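Local coordinates for folylpolyglutamate synthase protein FOLC (Mycobacterium tuberculosis, PDB 2VOS), which probably adds L-glutamate to dihydropteroate and, one residue after another, to tetrahydrofolates, using ATP and magnesium, at residues 340-345 / 477-482; 347-352 / 465-470. All blocks are in the same frame, centred on the assembly; numbering follows the deposited sequence.

Contact 1: 340-345 / 477-482; sequences ERMRSA and AARTLF
With CG anti to the backbone N in both residues (chi1 -174° in Glu340, -163° in Arg479), two extended side chains reach across from the edge strand 340-343 and the helix 472-481 and meet at about a right angle. Their end groups lie nearly coplanar, and the guanidinium grips the carboxylate side-on: Arg479 NE bonds to Glu340 OE1 at 2.8 Å and Arg479 NH2 to Glu340 OE2 at 2.7 Å, each carboxylate oxygen using its syn lone pair. Two nearly straight bonds fix the rotation of both groups. The third nitrogen, Arg479 NH1, turns to Gln102 and to the backbone of Asp485, while Glu340 OE1 also accepts from the backbone of Gly337. Within the C-terminal Mur ligase domain, the helix lies against one face of the mixed sheet, reaching its edge strand here. Farther along the strand, selenomethionine Met342, long, flexible and apolar, spans the distance to Phe482, just past the last helical residue, in a Met-aromatic contact. Its CB sits over one face of the Phe482 ring, 3.8 Å from the centroid, and the chain then bends so that Met342 SE lies oblique to the ring, nearest Phe482 CB at 3.7 Å.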
# COMPACT_ATOMS: atom_id res chain seq x y z
N GLU A 340 -4.11 -12.17 0.26
CA GLU A 340 -3.89 -12.86 1.51
C GLU A 340 -5.01 -13.89 1.68
O GLU A 340 -6.19 -13.57 1.58
CB GLU A 340 -3.90 -11.86 2.69
CG GLU A 340 -3.53 -12.51 4.02
CD GLU A 340 -3.67 -11.55 5.19
OE1 GLU A 340 -4.28 -10.47 4.99
OE2 GLU A 340 -3.23 -11.88 6.31
N ARG A 341 -4.65 -15.12 1.98
CA ARG A 341 -5.64 -16.20 2.14
C ARG A 341 -6.17 -16.22 3.54
O ARG A 341 -5.38 -16.33 4.50
CB ARG A 341 -4.94 -17.53 1.94
CG ARG A 341 -4.95 -18.02 0.53
CD ARG A 341 -4.77 -19.58 0.47
NE ARG A 341 -3.68 -20.11 1.31
CZ ARG A 341 -3.55 -21.40 1.66
NH1 ARG A 341 -4.42 -22.32 1.19
NH2 ARG A 341 -2.56 -21.78 2.45
N MSE A 342 -7.50 -16.13 3.65
CA MSE A 342 -8.18 -16.18 4.94
C MSE A 342 -8.48 -17.62 5.36
O MSE A 342 -8.58 -17.88 6.58
CB MSE A 342 -9.54 -15.43 4.91
CG MSE A 342 -9.46 -13.94 4.64
SE MSE A 342 -8.59 -13.01 6.08
CE MSE A 342 -6.76 -13.06 5.37
N ARG A 343 -8.63 -18.52 4.40
CA ARG A 343 -8.86 -19.92 4.72
C ARG A 343 -8.77 -20.74 3.43
O ARG A 343 -8.62 -20.16 2.35
CB ARG A 343 -10.28 -20.12 5.30
CG ARG A 343 -11.41 -19.71 4.28
CD ARG A 343 -12.86 -20.24 4.67
NE ARG A 343 -12.79 -21.69 4.71
CZ ARG A 343 -12.80 -22.41 5.82
NH1 ARG A 343 -12.99 -21.77 6.98
NH2 ARG A 343 -12.71 -23.75 5.75
N SER A 344 -8.87 -22.07 3.53
CA SER A 344 -8.91 -22.93 2.35
C SER A 344 -10.20 -23.77 2.50
O SER A 344 -10.82 -23.73 3.58
CB SER A 344 -7.62 -23.78 2.28
OG SER A 344 -7.52 -24.77 3.32
N ALA A 345 -10.62 -24.49 1.44
CA ALA A 345 -11.85 -25.32 1.48
C ALA A 345 -13.09 -24.60 2.01
O ALA A 345 -13.59 -24.95 3.08
CB ALA A 345 -11.63 -26.56 2.28
N ALA A 477 -12.34 -4.64 5.73
CA ALA A 477 -13.57 -5.06 6.46
C ALA A 477 -13.68 -6.58 6.51
O ALA A 477 -14.04 -7.16 7.51
CB ALA A 477 -14.87 -4.45 5.83
N ALA A 478 -13.35 -7.22 5.40
CA ALA A 478 -13.34 -8.66 5.32
C ALA A 478 -12.29 -9.24 6.27
O ALA A 478 -12.57 -10.26 6.91
CB ALA A 478 -13.08 -9.12 3.84
N ARG A 479 -11.12 -8.61 6.39
CA ARG A 479 -10.11 -9.14 7.23
C ARG A 479 -10.62 -9.19 8.71
O ARG A 479 -10.35 -10.14 9.48
CB ARG A 479 -8.81 -8.32 7.08
CG ARG A 479 -7.57 -9.07 7.63
CD ARG A 479 -6.22 -8.39 7.16
NE ARG A 479 -5.10 -9.30 7.35
CZ ARG A 479 -4.46 -9.48 8.50
NH1 ARG A 479 -4.80 -8.79 9.59
NH2 ARG A 479 -3.47 -10.38 8.57
N THR A 480 -11.34 -8.14 9.11
CA THR A 480 -11.94 -8.07 10.44
C THR A 480 -13.07 -9.12 10.60
O THR A 480 -13.17 -9.77 11.63
CB THR A 480 -12.47 -6.65 10.65
OG1 THR A 480 -11.37 -5.73 10.77
CG2 THR A 480 -13.38 -6.56 11.89
N LEU A 481 -13.92 -9.30 9.60
CA LEU A 481 -14.90 -10.38 9.61
C LEU A 481 -14.27 -11.76 9.84
O LEU A 481 -14.86 -12.61 10.52
CB LEU A 481 -15.72 -10.41 8.31
CG LEU A 481 -16.67 -9.21 8.13
CD1 LEU A 481 -17.41 -9.32 6.77
CD2 LEU A 481 -17.67 -9.07 9.35
N PHE A 482 -13.08 -11.99 9.28
CA PHE A 482 -12.41 -13.27 9.44
C PHE A 482 -11.58 -13.33 10.71
O PHE A 482 -10.88 -14.30 10.95
CB PHE A 482 -11.55 -13.55 8.18
CG PHE A 482 -12.35 -14.16 7.07
CD1 PHE A 482 -12.58 -15.52 7.07
CD2 PHE A 482 -12.90 -13.38 6.05
CE1 PHE A 482 -13.30 -16.09 6.11
CE2 PHE A 482 -13.62 -13.94 5.08
CZ PHE A 482 -13.85 -15.32 5.12

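Contact 2: 347-352 / 465-470; sequences TVFIDA and GIVITG. With ADP (adenosine-5'-diphosphate), chain B.
Two parallel neighbours in the mixed sheet of the C-terminal Mur ligase domain, strands 347-350 and 464-469, meet here, and the first leads straight into the ribose pocket of ADP. The axes of the paired strand segments come within 4.6 Å and diverge by only 13°, with Thr347 opposite Gly465 and Ile350 opposite Ile468. Backbone bonds alternate in the parallel pattern: Ile466 N gives to Thr347 O, Phe349 N to Ile466 O, Ile468 N to Phe349 O and Asp351 N to Ile468 O. On the face carrying Val348, Ile350, Ile466 and Ile468, branched aliphatic residues suit extended strands and make a buried apolar layer. Val348 and Ile466 lie side by side, whereas Ile468 reaches across to two partners: its CD1 presses tightly on Val348 CG1 at 3.5 Å and also meets Ile350 CG2 at 4.1 Å. Ala478 of helix 472-481 packs on Ile350 and Ile468. On the other face Phe349 CD1 touches Val467 CG2 at 4.2 Å, and both residues pack on Leu366 of helix 356-368. Beyond the ladder, a chi1 of -167° swings the Asp351 carboxylate away from its backbone nitrogen, toward the sugar: ADP O2' donates to Asp351 OD2 at 2.9 Å, and ADP O3' lies 2.9 Å from each of Asp351 OD1 and OD2, weakly bonded, its one proton having a choice between them. The backbone N of Leu339 holds Asp351 OD1, and that of Ala353 holds OD2, which positions the acid for the ribose. From the next strand, Thr469 OG1 donates to Asp351 O at 2.8 Å, approaching from above the carbonyl plane.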
# COMPACT_ATOMS: atom_id res chain seq x y z
N THR A 347 -11.13 -21.80 -0.60
CA THR A 347 -10.18 -20.74 -0.46
C THR A 347 -10.87 -19.37 -0.52
O THR A 347 -11.69 -19.13 -1.37
CB THR A 347 -9.12 -20.81 -1.57
OG1 THR A 347 -8.43 -22.07 -1.44
CG2 THR A 347 -8.17 -19.64 -1.45
N VAL A 348 -10.55 -18.50 0.42
CA VAL A 348 -11.02 -17.12 0.39
C VAL A 348 -9.76 -16.27 0.41
O VAL A 348 -8.89 -16.43 1.31
CB VAL A 348 -11.84 -16.76 1.63
CG1 VAL A 348 -12.16 -15.22 1.64
CG2 VAL A 348 -13.14 -17.65 1.71
N PHE A 349 -9.67 -15.40 -0.59
CA PHE A 349 -8.60 -14.40 -0.62
C PHE A 349 -9.19 -13.07 -0.33
O PHE A 349 -10.35 -12.80 -0.70
CB PHE A 349 -8.06 -14.26 -2.03
CG PHE A 349 -7.14 -15.36 -2.42
CD1 PHE A 349 -7.60 -16.43 -3.19
CD2 PHE A 349 -5.82 -15.32 -2.05
CE1 PHE A 349 -6.71 -17.42 -3.56
CE2 PHE A 349 -4.94 -16.35 -2.43
CZ PHE A 349 -5.41 -17.36 -3.21
N ILE A 350 -8.38 -12.19 0.26
CA ILE A 350 -8.73 -10.80 0.26
C ILE A 350 -7.60 -10.09 -0.46
O ILE A 350 -6.42 -10.49 -0.32
CB ILE A 350 -8.88 -10.21 1.71
CG1 ILE A 350 -7.53 -10.35 2.50
CG2 ILE A 350 -10.13 -10.82 2.43
CD1 ILE A 350 -7.56 -9.66 3.94
N ASP A 351 -7.96 -9.03 -1.18
CA ASP A 351 -7.01 -8.26 -1.93
C ASP A 351 -7.48 -6.81 -2.07
O ASP A 351 -8.63 -6.55 -2.47
CB ASP A 351 -6.72 -8.88 -3.30
CG ASP A 351 -5.48 -8.22 -3.96
OD1 ASP A 351 -4.33 -8.54 -3.63
OD2 ASP A 351 -5.64 -7.32 -4.74
N ALA A 352 -6.59 -5.87 -1.77
CA ALA A 352 -6.90 -4.45 -1.77
C ALA A 352 -7.00 -3.85 -3.21
O ALA A 352 -7.22 -2.63 -3.32
CB ALA A 352 -5.82 -3.69 -0.99
N GLY A 465 -12.92 -21.00 -5.04
CA GLY A 465 -12.50 -19.86 -4.22
C GLY A 465 -13.39 -18.63 -4.35
O GLY A 465 -14.18 -18.50 -5.30
N ILE A 466 -13.25 -17.77 -3.36
CA ILE A 466 -13.95 -16.51 -3.26
C ILE A 466 -12.84 -15.46 -3.13
O ILE A 466 -11.89 -15.64 -2.35
CB ILE A 466 -14.78 -16.49 -1.98
CG1 ILE A 466 -15.82 -17.59 -2.07
CG2 ILE A 466 -15.53 -15.18 -1.85
CD1 ILE A 466 -16.47 -17.88 -0.78
N VAL A 467 -12.95 -14.39 -3.92
CA VAL A 467 -11.93 -13.36 -3.89
C VAL A 467 -12.61 -12.04 -3.58
O VAL A 467 -13.50 -11.56 -4.32
CB VAL A 467 -11.23 -13.26 -5.24
CG1 VAL A 467 -10.19 -12.14 -5.18
CG2 VAL A 467 -10.58 -14.60 -5.58
N ILE A 468 -12.26 -11.51 -2.42
CA ILE A 468 -12.92 -10.30 -1.93
C ILE A 468 -11.97 -9.13 -2.23
O ILE A 468 -10.85 -9.05 -1.69
CB ILE A 468 -13.13 -10.43 -0.38
CG1 ILE A 468 -13.92 -11.72 -0.11
CG2 ILE A 468 -13.71 -9.12 0.25
CD1 ILE A 468 -13.87 -12.20 1.36
N THR A 469 -12.43 -8.16 -3.04
CA THR A 469 -11.49 -7.16 -3.53
C THR A 469 -12.23 -5.87 -3.96
O THR A 469 -13.47 -5.75 -3.78
CB THR A 469 -10.68 -7.77 -4.72
OG1 THR A 469 -9.61 -6.92 -5.09
CG2 THR A 469 -11.59 -8.00 -6.01
N GLY A 470 -11.47 -4.91 -4.51
CA GLY A 470 -12.12 -3.74 -5.13
C GLY A 470 -11.72 -2.45 -4.42
O GLY A 470 -11.79 -1.34 -5.01
PB ADP B . -0.11 0.92 -2.59
O1B ADP B . 0.39 1.12 -1.19
O2B ADP B . -1.58 1.21 -2.74
O3B ADP B . 0.73 1.51 -3.69
PA ADP B . -0.07 -1.99 -2.04
O1A ADP B . -1.03 -1.71 -0.88
O2A ADP B . 1.18 -2.84 -1.94
O3A ADP B . 0.11 -0.65 -2.96
O5' ADP B . -1.01 -2.85 -3.05
C5' ADP B . -2.37 -2.53 -3.37
C4' ADP B . -2.80 -3.59 -4.42
O4' ADP B . -2.03 -3.39 -5.63
C3' ADP B . -2.44 -5.03 -4.05
O3' ADP B . -3.56 -5.71 -3.51
C2' ADP B . -2.11 -5.77 -5.31
O2' ADP B . -3.38 -6.08 -5.97
C1' ADP B . -1.59 -4.65 -6.18
N9 ADP B . -0.11 -4.50 -6.27
C8 ADP B . 0.85 -4.36 -5.29
N7 ADP B . 2.07 -4.19 -5.86
C5 ADP B . 1.87 -4.10 -7.21
C6 ADP B . 2.70 -3.89 -8.40
N6 ADP B . 4.04 -3.71 -8.29
N1 ADP B . 2.08 -3.94 -9.58
C2 ADP B . 0.75 -4.17 -9.78
N3 ADP B . -0.10 -4.35 -8.74
C4 ADP B . 0.44 -4.33 -7.47

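How the contacts relate
The two contacts have centres about 8 Å apart and share one mixed sheet of the C-terminal domain. Strand 340-343 forms its edge, 347-350 comes next and 464-469 third, so contact 2 lies one strand further in. Along the chain the order is 340-345, 347-352, 465-470, 477-482, which nests contact 2 inside the loop closed by contact 1. A short turn joins the first two strands as an antiparallel pair, tied by Met342 N to Val348 O at 2.7 Å, and strand 464-469 runs on into helix 472-481. That helix bridges both: Arg479 CB packs on Ile350 CD1 at 3.6 Å. The contacts thereby join chain segments more than 110 residues apart, beside the nucleotide site.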